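Side-chain contacts in Lin2722 protein (Listeria innocua, PDB 3DS8), which is of unknown function but belongs to the alpha/beta-hydrolase clan and has a putative Ser-His-Asp triad, consistent with a hydrolase: residues T228-S231 / I232-T235; D20-A23 / D24-N28; P156-D159 / Y160-N164. All coordinates share one frame; numbering follows the deposited sequence.

Contact 1. Residues T228-S231 / I232-T235; sequences TPKS and IEKT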
ATOM      1  N   THR A 228       0.849   6.639 -12.946  1.00 14.58           N
ATOM      2  CA  THR A 228       1.334   6.170 -14.228  1.00 15.31           C
ATOM      3  C   THR A 228       0.317   5.167 -14.766  1.00 14.05           C
ATOM      4  O   THR A 228      -0.330   4.409 -13.992  1.00 14.00           O
ATOM      5  CB  THR A 228       2.719   5.535 -14.199  1.00 14.85           C
ATOM      6  OG1 THR A 228       2.684   4.340 -13.439  1.00 13.73           O
ATOM      7  CG2 THR A 228       3.789   6.494 -13.646  1.00 16.97           C
ATOM      8  N   PRO A 229       0.157   5.144 -16.080  1.00 15.82           N
ATOM      9  CA  PRO A 229      -0.686   4.106 -16.619  1.00 16.74           C
ATOM     10  C   PRO A 229      -0.306   2.714 -16.141  1.00 16.87           C
ATOM     11  O   PRO A 229      -1.189   1.909 -15.837  1.00 16.91           O
ATOM     12  CB  PRO A 229      -0.444   4.229 -18.126  1.00 17.60           C
ATOM     13  CG  PRO A 229      -0.227   5.691 -18.348  1.00 17.23           C
ATOM     14  CD  PRO A 229       0.589   6.092 -17.118  1.00 16.81           C
ATOM     15  N   LYS A 230       0.985   2.398 -16.127  1.00 17.15           N
ATOM     16  CA  LYS A 230       1.370   1.057 -15.704  1.00 17.82           C
ATOM     17  C   LYS A 230       0.995   0.766 -14.240  1.00 16.66           C
ATOM     18  O   LYS A 230       0.634  -0.377 -13.912  1.00 17.26           O
ATOM     19  CB  LYS A 230       2.866   0.839 -15.871  1.00 18.82           C
ATOM     20  CG  LYS A 230       3.341  -0.522 -15.407  1.00 21.58           C
ATOM     21  CD  LYS A 230       2.633  -1.715 -16.181  1.00 25.20           C
ATOM     22  CE  LYS A 230       3.350  -3.071 -15.929  1.00 27.03           C
ATOM     23  NZ  LYS A 230       2.675  -4.213 -16.691  1.00 27.96           N
ATOM     24  N   SER A 231       1.212   1.737 -13.349  1.00 16.15           N
ATOM     25  CA  SER A 231       0.817   1.592 -11.954  1.00 15.44           C
ATOM     26  C   SER A 231      -0.659   1.283 -11.823  1.00 15.09           C
ATOM     27  O   SER A 231      -1.067   0.363 -11.114  1.00 14.13           O
ATOM     28  CB  SER A 231       1.160   2.825 -11.083  1.00 15.24           C
ATOM     29  OG  SER A 231       2.542   2.825 -10.820  1.00 14.24           O
ATOM     30  N   ILE A 232      -1.457   2.046 -12.527  1.00 14.07           N
ATOM     31  CA  ILE A 232      -2.913   1.860 -12.437  1.00 14.62           C
ATOM     32  C   ILE A 232      -3.357   0.523 -13.050  1.00 14.00           C
ATOM     33  O   ILE A 232      -4.196  -0.218 -12.459  1.00 13.31           O
ATOM     34  CB  ILE A 232      -3.664   3.061 -13.037  1.00 14.89           C
ATOM     35  CG1 ILE A 232      -3.347   4.294 -12.170  1.00 17.03           C
ATOM     36  CG2 ILE A 232      -5.177   2.755 -13.042  1.00 15.49           C
ATOM     37  CD1 ILE A 232      -3.770   5.640 -12.785  1.00 16.66           C
ATOM     38  N   GLU A 233      -2.793   0.176 -14.183  1.00 15.04           N
ATOM     39  CA  GLU A 233      -3.078  -1.124 -14.831  1.00 15.87           C
ATOM     40  C   GLU A 233      -2.680  -2.290 -13.915  1.00 15.83           C
ATOM     41  O   GLU A 233      -3.451  -3.245 -13.746  1.00 14.28           O
ATOM     42  CB  GLU A 233      -2.355  -1.236 -16.165  1.00 16.59           C
ATOM     43  CG  GLU A 233      -2.817  -0.234 -17.186  1.00 19.44           C
ATOM     44  CD  GLU A 233      -1.705   0.170 -18.194  1.00 23.48           C
ATOM     45  OE1 GLU A 233      -0.765  -0.630 -18.441  1.00 28.73           O
ATOM     46  OE2 GLU A 233      -1.796   1.289 -18.732  1.00 31.38           O
ATOM     47  N   LYS A 234      -1.492  -2.204 -13.316  1.00 15.45           N
ATOM     48  CA  LYS A 234      -1.016  -3.322 -12.483  1.00 15.83           C
ATOM     49  C   LYS A 234      -1.870  -3.457 -11.207  1.00 15.31           C
ATOM     50  O   LYS A 234      -2.174  -4.567 -10.764  1.00 14.73           O
ATOM     51  CB  LYS A 234       0.469  -3.163 -12.194  1.00 16.73           C
ATOM     52  CG  LYS A 234       1.122  -4.438 -11.678  1.00 19.63           C
ATOM     53  CD  LYS A 234       1.365  -5.468 -12.738  1.00 21.33           C
ATOM     54  CE  LYS A 234       1.943  -6.757 -12.138  1.00 23.25           C
ATOM     55  NZ  LYS A 234       2.104  -7.873 -13.133  1.00 24.90           N
ATOM     56  N   THR A 235      -2.246  -2.306 -10.639  1.00 14.76           N
ATOM     57  CA  THR A 235      -3.062  -2.247  -9.466  1.00 15.10           C
ATOM     58  C   THR A 235      -4.452  -2.825  -9.757  1.00 15.00           C
ATOM     59  O   THR A 235      -4.975  -3.640  -8.998  1.00 14.17           O
ATOM     60  CB  THR A 235      -3.111  -0.793  -8.883  1.00 16.18           C
ATOM     61  OG1 THR A 235      -1.794  -0.418  -8.455  1.00 14.59           O
ATOM     62  CG2 THR A 235      -4.012  -0.722  -7.680  1.00 16.60           C
TER
HETATM   63  O   HOH W   1       3.869  -6.332 -15.443  1.00 37.89           O

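Contact 2. Residues D20-A23 / D24-N28; sequences DKMA and DQLMN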
ATOM      1  N   ASP A  20      -7.029  10.075  -6.744  1.00 14.04           N
ATOM      2  CA  ASP A  20      -8.228  10.219  -7.585  1.00 14.43           C
ATOM      3  C   ASP A  20      -8.042   9.755  -9.027  1.00 13.53           C
ATOM      4  O   ASP A  20      -9.028   9.372  -9.668  1.00 13.65           O
ATOM      5  CB  ASP A  20      -8.768  11.647  -7.573  1.00 15.04           C
ATOM      6  CG  ASP A  20      -9.652  11.950  -6.336  1.00 19.01           C
ATOM      7  OD1 ASP A  20      -9.966  11.046  -5.515  1.00 24.35           O
ATOM      8  OD2 ASP A  20     -10.057  13.103  -6.208  1.00 20.87           O
ATOM      9  N   LYS A  21      -6.825   9.766  -9.572  1.00 13.64           N
ATOM     10  CA  LYS A  21      -6.710   9.306 -10.957  1.00 14.02           C
ATOM     11  C   LYS A  21      -7.072   7.822 -10.985  1.00 14.12           C
ATOM     12  O   LYS A  21      -7.902   7.373 -11.809  1.00 12.93           O
ATOM     13  CB  LYS A  21      -5.359   9.569 -11.557  1.00 14.25           C
ATOM     14  CG  LYS A  21      -5.268   9.197 -13.038  1.00 12.77           C
ATOM     15  CD  LYS A  21      -3.893   9.418 -13.604  1.00 13.64           C
ATOM     16  CE  LYS A  21      -3.793   9.086 -15.107  1.00 14.31           C
ATOM     17  NZ  LYS A  21      -2.414   9.270 -15.669  1.00 16.41           N
HETATM   18  N   MSE A  22      -6.428   7.082 -10.102  1.00 14.32           N
HETATM   19  CA  MSE A  22      -6.726   5.664  -9.907  1.00 16.41           C
HETATM   20  C   MSE A  22      -8.188   5.403  -9.581  1.00 14.28           C
HETATM   21  O   MSE A  22      -8.852   4.574 -10.221  1.00 13.55           O
HETATM   22  CB  MSE A  22      -5.874   5.098  -8.775  1.00 16.55           C
HETATM   23  CG  MSE A  22      -6.126   3.645  -8.586  1.00 18.92           C
HETATM   24 SE   MSE A  22      -4.924   3.050  -7.172  1.00 31.88          SE
HETATM   25  CE  MSE A  22      -3.211   3.124  -8.191  1.00 18.78           C
ATOM     26  N   ALA A  23      -8.708   6.113  -8.584  1.00 13.64           N
ATOM     27  CA  ALA A  23     -10.090   5.921  -8.198  1.00 13.54           C
ATOM     28  C   ALA A  23     -11.061   6.162  -9.342  1.00 13.08           C
ATOM     29  O   ALA A  23     -12.027   5.393  -9.530  1.00 13.55           O
ATOM     30  CB  ALA A  23     -10.437   6.772  -6.982  1.00 12.95           C
ATOM     31  N   ASP A  24     -10.846   7.243 -10.087  1.00 13.63           N
ATOM     32  CA  ASP A  24     -11.716   7.586 -11.207  1.00 13.63           C
ATOM     33  C   ASP A  24     -11.669   6.496 -12.286  1.00 13.69           C
ATOM     34  O   ASP A  24     -12.680   6.171 -12.874  1.00 13.10           O
ATOM     35  CB  ASP A  24     -11.340   8.951 -11.817  1.00 14.67           C
ATOM     36  CG  ASP A  24     -11.785  10.153 -10.953  1.00 17.04           C
ATOM     37  OD1 ASP A  24     -12.511   9.953  -9.939  1.00 19.41           O
ATOM     38  OD2 ASP A  24     -11.404  11.302 -11.320  1.00 19.31           O
ATOM     39  N   GLN A  25     -10.485   5.949 -12.556  1.00 14.16           N
ATOM     40  CA  GLN A  25     -10.372   4.858 -13.500  1.00 13.69           C
ATOM     41  C   GLN A  25     -11.159   3.603 -13.011  1.00 12.53           C
ATOM     42  O   GLN A  25     -11.893   2.982 -13.782  1.00 12.60           O
ATOM     43  CB  GLN A  25      -8.919   4.538 -13.810  1.00 14.67           C
ATOM     44  CG  GLN A  25      -8.306   5.486 -14.830  1.00 17.97           C
ATOM     45  CD  GLN A  25      -6.925   5.057 -15.285  1.00 18.20           C
ATOM     46  OE1 GLN A  25      -5.953   5.732 -14.961  1.00 28.32           O
ATOM     47  NE2 GLN A  25      -6.824   3.920 -15.948  1.00 17.27           N
ATOM     48  N   LEU A  26     -11.023   3.260 -11.745  1.00 13.13           N
ATOM     49  CA  LEU A  26     -11.746   2.106 -11.202  1.00 13.62           C
ATOM     50  C   LEU A  26     -13.258   2.315 -11.248  1.00 13.95           C
ATOM     51  O   LEU A  26     -14.001   1.378 -11.580  1.00 13.27           O
ATOM     52  CB  LEU A  26     -11.322   1.819  -9.769  1.00 13.14           C
ATOM     53  CG  LEU A  26      -9.900   1.330  -9.578  1.00 14.31           C
ATOM     54  CD1 LEU A  26      -9.585   1.276  -8.075  1.00 14.70           C
ATOM     55  CD2 LEU A  26      -9.645  -0.014 -10.243  1.00 17.60           C
HETATM   56  N   MSE A  27     -13.722   3.556 -10.975  1.00 14.42           N
HETATM   57  CA  MSE A  27     -15.139   3.847 -10.950  1.00 17.42           C
HETATM   58  C   MSE A  27     -15.753   4.170 -12.320  1.00 15.82           C
HETATM   59  O   MSE A  27     -16.953   3.940 -12.530  1.00 14.95           O
HETATM   60  CB  MSE A  27     -15.421   4.987  -9.945  1.00 17.89           C
HETATM   61  CG  MSE A  27     -15.085   4.496  -8.578  1.00 20.25           C
HETATM   62 SE   MSE A  27     -15.468   5.855  -7.266  1.00 38.15          SE
HETATM   63  CE  MSE A  27     -17.440   5.810  -7.329  1.00 30.23           C
ATOM     64  N   ASN A  28     -14.965   4.725 -13.244  1.00 14.16           N
ATOM     65  CA  ASN A  28     -15.551   5.302 -14.443  1.00 14.61           C
ATOM     66  C   ASN A  28     -15.220   4.516 -15.704  1.00 13.11           C
ATOM     67  O   ASN A  28     -15.995   4.521 -16.664  1.00 12.65           O
ATOM     68  CB  ASN A  28     -15.121   6.778 -14.634  1.00 14.75           C
ATOM     69  CG  ASN A  28     -15.586   7.691 -13.508  1.00 16.95           C
ATOM     70  OD1 ASN A  28     -16.456   7.336 -12.701  1.00 21.28           O
ATOM     71  ND2 ASN A  28     -14.948   8.863 -13.405  1.00 22.00           N
TER

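Contact 3. Residues P156-D159 / Y160-N164; sequences PQMD and YFIKN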
ATOM      1  N   PRO A 156      16.144   0.813  11.208  1.00 14.88           N
ATOM      2  CA  PRO A 156      15.223   0.411  12.264  1.00 15.49           C
ATOM      3  C   PRO A 156      13.825   0.045  11.769  1.00 15.47           C
ATOM      4  O   PRO A 156      13.223  -0.907  12.275  1.00 14.44           O
ATOM      5  CB  PRO A 156      15.196   1.634  13.189  1.00 16.61           C
ATOM      6  CG  PRO A 156      16.568   2.217  13.043  1.00 17.07           C
ATOM      7  CD  PRO A 156      16.877   2.047  11.579  1.00 16.26           C
ATOM      8  N   GLN A 157      13.318   0.760  10.769  1.00 15.43           N
ATOM      9  CA  GLN A 157      12.022   0.409  10.214  1.00 15.77           C
ATOM     10  C   GLN A 157      12.054  -0.990   9.582  1.00 15.26           C
ATOM     11  O   GLN A 157      11.170  -1.822   9.846  1.00 14.76           O
ATOM     12  CB  GLN A 157      11.582   1.470   9.193  1.00 16.14           C
ATOM     13  CG  GLN A 157      10.308   1.129   8.451  1.00 16.52           C
ATOM     14  CD  GLN A 157       9.905   2.262   7.522  1.00 18.16           C
ATOM     15  OE1 GLN A 157       9.311   3.254   7.948  1.00 18.24           O
ATOM     16  NE2 GLN A 157      10.298   2.149   6.256  1.00 17.12           N
HETATM   17  N   MSE A 158      13.065  -1.250   8.744  1.00 15.16           N
HETATM   18  CA  MSE A 158      13.224  -2.582   8.171  1.00 16.40           C
HETATM   19  C   MSE A 158      13.390  -3.618   9.240  1.00 16.03           C
HETATM   20  O   MSE A 158      12.896  -4.722   9.109  1.00 15.33           O
HETATM   21  CB  MSE A 158      14.437  -2.701   7.246  1.00 17.18           C
HETATM   22  CG  MSE A 158      14.252  -2.285   5.902  1.00 21.71           C
HETATM   23 SE   MSE A 158      12.847  -3.314   4.986  1.00 31.17          SE
HETATM   24  CE  MSE A 158      13.558  -5.135   4.730  1.00 20.94           C
ATOM     25  N   ASP A 159      14.140  -3.313  10.305  1.00 15.92           N
ATOM     26  CA  ASP A 159      14.320  -4.281  11.377  1.00 15.94           C
ATOM     27  C   ASP A 159      12.950  -4.680  11.967  1.00 15.49           C
ATOM     28  O   ASP A 159      12.717  -5.844  12.289  1.00 14.54           O
ATOM     29  CB  ASP A 159      15.222  -3.706  12.508  1.00 15.11           C
ATOM     30  CG  ASP A 159      16.695  -3.528  12.099  1.00 19.35           C
ATOM     31  OD1 ASP A 159      17.180  -4.147  11.126  1.00 19.43           O
ATOM     32  OD2 ASP A 159      17.382  -2.763  12.821  1.00 23.22           O
ATOM     33  N   TYR A 160      12.066  -3.699  12.134  1.00 15.69           N
ATOM     34  CA  TYR A 160      10.741  -3.938  12.682  1.00 15.02           C
ATOM     35  C   TYR A 160       9.949  -4.856  11.741  1.00 13.98           C
ATOM     36  O   TYR A 160       9.356  -5.827  12.179  1.00 14.37           O
ATOM     37  CB  TYR A 160       9.972  -2.603  12.859  1.00 15.80           C
ATOM     38  CG  TYR A 160       8.606  -2.777  13.512  1.00 15.63           C
ATOM     39  CD1 TYR A 160       8.441  -2.555  14.872  1.00 18.31           C
ATOM     40  CD2 TYR A 160       7.490  -3.129  12.761  1.00 16.68           C
ATOM     41  CE1 TYR A 160       7.201  -2.723  15.471  1.00 17.97           C
ATOM     42  CE2 TYR A 160       6.269  -3.300  13.345  1.00 16.71           C
ATOM     43  CZ  TYR A 160       6.128  -3.090  14.694  1.00 17.55           C
ATOM     44  OH  TYR A 160       4.904  -3.243  15.315  1.00 19.88           O
ATOM     45  N   PHE A 161       9.937  -4.507  10.466  1.00 13.21           N
ATOM     46  CA  PHE A 161       9.183  -5.283   9.450  1.00 14.53           C
ATOM     47  C   PHE A 161       9.656  -6.742   9.399  1.00 14.34           C
ATOM     48  O   PHE A 161       8.848  -7.677   9.328  1.00 14.83           O
ATOM     49  CB  PHE A 161       9.297  -4.660   8.056  1.00 13.76           C
ATOM     50  CG  PHE A 161       8.586  -3.330   7.886  1.00 13.58           C
ATOM     51  CD1 PHE A 161       7.434  -3.007   8.600  1.00 13.39           C
ATOM     52  CD2 PHE A 161       9.096  -2.411   6.997  1.00 14.88           C
ATOM     53  CE1 PHE A 161       6.783  -1.793   8.409  1.00 15.57           C
ATOM     54  CE2 PHE A 161       8.435  -1.169   6.749  1.00 15.60           C
ATOM     55  CZ  PHE A 161       7.294  -0.854   7.463  1.00 14.57           C
ATOM     56  N   ILE A 162      10.963  -6.932   9.456  1.00 14.95           N
ATOM     57  CA  ILE A 162      11.539  -8.282   9.512  1.00 15.55           C
ATOM     58  C   ILE A 162      11.168  -9.034  10.772  1.00 15.65           C
ATOM     59  O   ILE A 162      10.750 -10.202  10.700  1.00 15.62           O
ATOM     60  CB  ILE A 162      13.075  -8.235   9.345  1.00 15.91           C
ATOM     61  CG1 ILE A 162      13.408  -7.808   7.912  1.00 17.73           C
ATOM     62  CG2 ILE A 162      13.692  -9.630   9.684  1.00 16.42           C
ATOM     63  CD1 ILE A 162      14.846  -7.376   7.657  1.00 16.21           C
ATOM     64  N   LYS A 163      11.301  -8.379  11.916  1.00 15.90           N
ATOM     65  CA  LYS A 163      10.978  -8.982  13.210  1.00 16.86           C
ATOM     66  C   LYS A 163       9.524  -9.434  13.274  1.00 16.97           C
ATOM     67  O   LYS A 163       9.221 -10.510  13.789  1.00 18.00           O
ATOM     68  CB  LYS A 163      11.291  -7.994  14.349  1.00 17.24           C
ATOM     69  CG  LYS A 163      10.878  -8.446  15.745  1.00 18.10           C
ATOM     70  CD  LYS A 163      11.401  -7.502  16.812  1.00 20.73           C
ATOM     71  CE  LYS A 163      11.013  -7.907  18.225  1.00 23.35           C
ATOM     72  NZ  LYS A 163       9.761  -7.258  18.659  1.00 30.25           N
ATOM     73  N   ASN A 164       8.635  -8.632  12.722  1.00 16.56           N
ATOM     74  CA  ASN A 164       7.207  -8.876  12.880  1.00 17.33           C
ATOM     75  C   ASN A 164       6.560  -9.520  11.673  1.00 17.14           C
ATOM     76  O   ASN A 164       5.347  -9.611  11.605  1.00 16.81           O
ATOM     77  CB  ASN A 164       6.532  -7.572  13.265  1.00 17.00           C
ATOM     78  CG  ASN A 164       6.931  -7.123  14.658  1.00 20.22           C
ATOM     79  OD1 ASN A 164       7.681  -6.151  14.842  1.00 21.73           O
ATOM     80  ND2 ASN A 164       6.525  -7.896  15.636  1.00 21.69           N
TER

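Contact 1. Residues T228-S231 / I232-T235
Thr235 and Ser231 illustrate how a helix can satisfy a buried hydroxyl from within, here in the opening turns of helix 229-240, the connecting helix of a beta-alpha-beta crossover in an alpha/beta-hydrolase fold. Ser231 O accepts twice from the same residue: Thr235 N lies 3.0 Å from it and Thr235 OG1 lies 2.9 Å from it, one on each face of the carbonyl plane. The hydroxyl can reach back one turn because it stands beside its own backbone N (chi1 -64°), while CG2 takes the position anti to that N. On the exposed flank Glu233, extended beyond CG, runs back toward the preceding turn, where its OE2 comes to 3.3 Å from CB of Pro229. Farther round, two lysines one turn apart share a water: Lys230 NZ donates to it at 2.7 Å, whereas the bond from Lys234 NZ, at 3.3 Å, is weak. With the two NZ atoms of Lys230 and Lys234 5.1 Å apart, the water probably eases the closeness of like charges; Lys234 also makes a cation-pi contact with Trp237.

One shell out, Thr228 acts as the N-cap. Its OG1 accepts from Ser231 N at 3.0 Å, with an N-H...O angle of 157°, and so engages an amide in the first turn that has no helical carbonyl partner. The cap is itself positioned from strand 209-216, and Ser231 OG has a further bond to Leu225 O. Gln215 ties the two hydroxyls together through opposite ends of one amide, its OE1 bonded to Thr228 OG1 and its NE2 to Ser231 OG.

Contact 2. Residues D20-A23 / D24-N28
Gln25 runs beside Lys21, both side chains pointing the same way, on the first helix (20-30) of this alpha/beta-hydrolase fold; the pair shows how residues four apart line up along a helix. Gln25 CB sits 3.6 Å from Lys21 O, the carbonyl that also accepts the backbone bond from Gln25 N. CG stands beside the backbone N (chi1 -80°), which keeps it close to that same oxygen. Beyond CG the chain is extended and carries OE1 out along the lysine: Gln25 OE1 is 4.0 Å from Lys21 CG and equally far from its CE, and the side chain of Gln25 also packs on Ile232 of helix 229-240. The charged end continues past the amide, and Lys21 NZ gives its hydrogen bond to Glu227 O, close to the start of helix 229-240.

Another flank carries like charges, Asp20 and Asp24, whose OD1 atoms are 5.2 Å apart; Asp20 OD1 is engaged in a salt bridge with Lys63, which probably offsets some of the repulsion. The buried flank carries Met22, Ala23 and Leu26 toward strands 6-9 and 61-66 and helix 229-240. There the selenomethionine Met22 and Leu26 meet one turn apart, with CG of Met22 4.2 Å from CD1 of Leu26.

Contact 3. Residues P156-D159 / Y160-N164
Gln157 and Phe161 lie alongside each other on helix 156-163, pointing the same way, with amide and ring planes 35° apart. Between the side chains, the closest touch is made by a methylene: Gln157 CG is 3.4 Å from Phe161 CE2. With CG anti to the backbone N (chi1 174°) and the chain extended, the amide of Gln157 stays near the CE2-CZ end of the ring, its NE2 3.8 Å from Phe161 CE2, and NE2 donates to Phe134 O.

The polar contacts of the helix backbone also involve this ring. Gln157 O accepts from Phe161 N at 3.0 Å, with the donor in the carbonyl plane, and the same oxygen stands over one face of the Phe161 ring, offset toward its rim. Tyr160 leads away from the preceding turn, and its OH bonds to Asp114 OD1.

Apolar packing belongs to the selenomethionine Met158, whose doubly bent chain serves two neighbours. Its CE lies 3.9 Å from Ile162 CD1, the two side chains crossing at a slant, while its SE lies 4.4 Å from CD2 of Phe161.

Through Tyr110, which meets the rings of both Tyr160 and Phe161, the two are laid against helix 103-114, which follows the putative nucleophile elbow; Phe202 also meets Phe161. The arrangement is that of an amphipathic helix within the crossover between neighbouring parallel strands 123-130 and 173-180 of an alpha/beta-hydrolase sheet.

Overall arrangement
From the N terminus, contact 2 comes first, on the helix after strand 6-9; contact 3 follows, between strands 123-130 and 173-180; contact 1 is last, between strands 209-216 and 248-250. Each closes only turns of its own helix, and the three lie in series without nesting or crossing. Contacts 1 and 2 nevertheless touch: Ile232 packs on Lys21 and Gln25, and Met22 CE lies 3.8 Å from Thr235 OG1, so early and late helices adjoin. Contact 3 lies on the opposite side of the chain's centre, its centre about 28 Å from that of contact 1, consistent with helices flanking both faces of the central sheet.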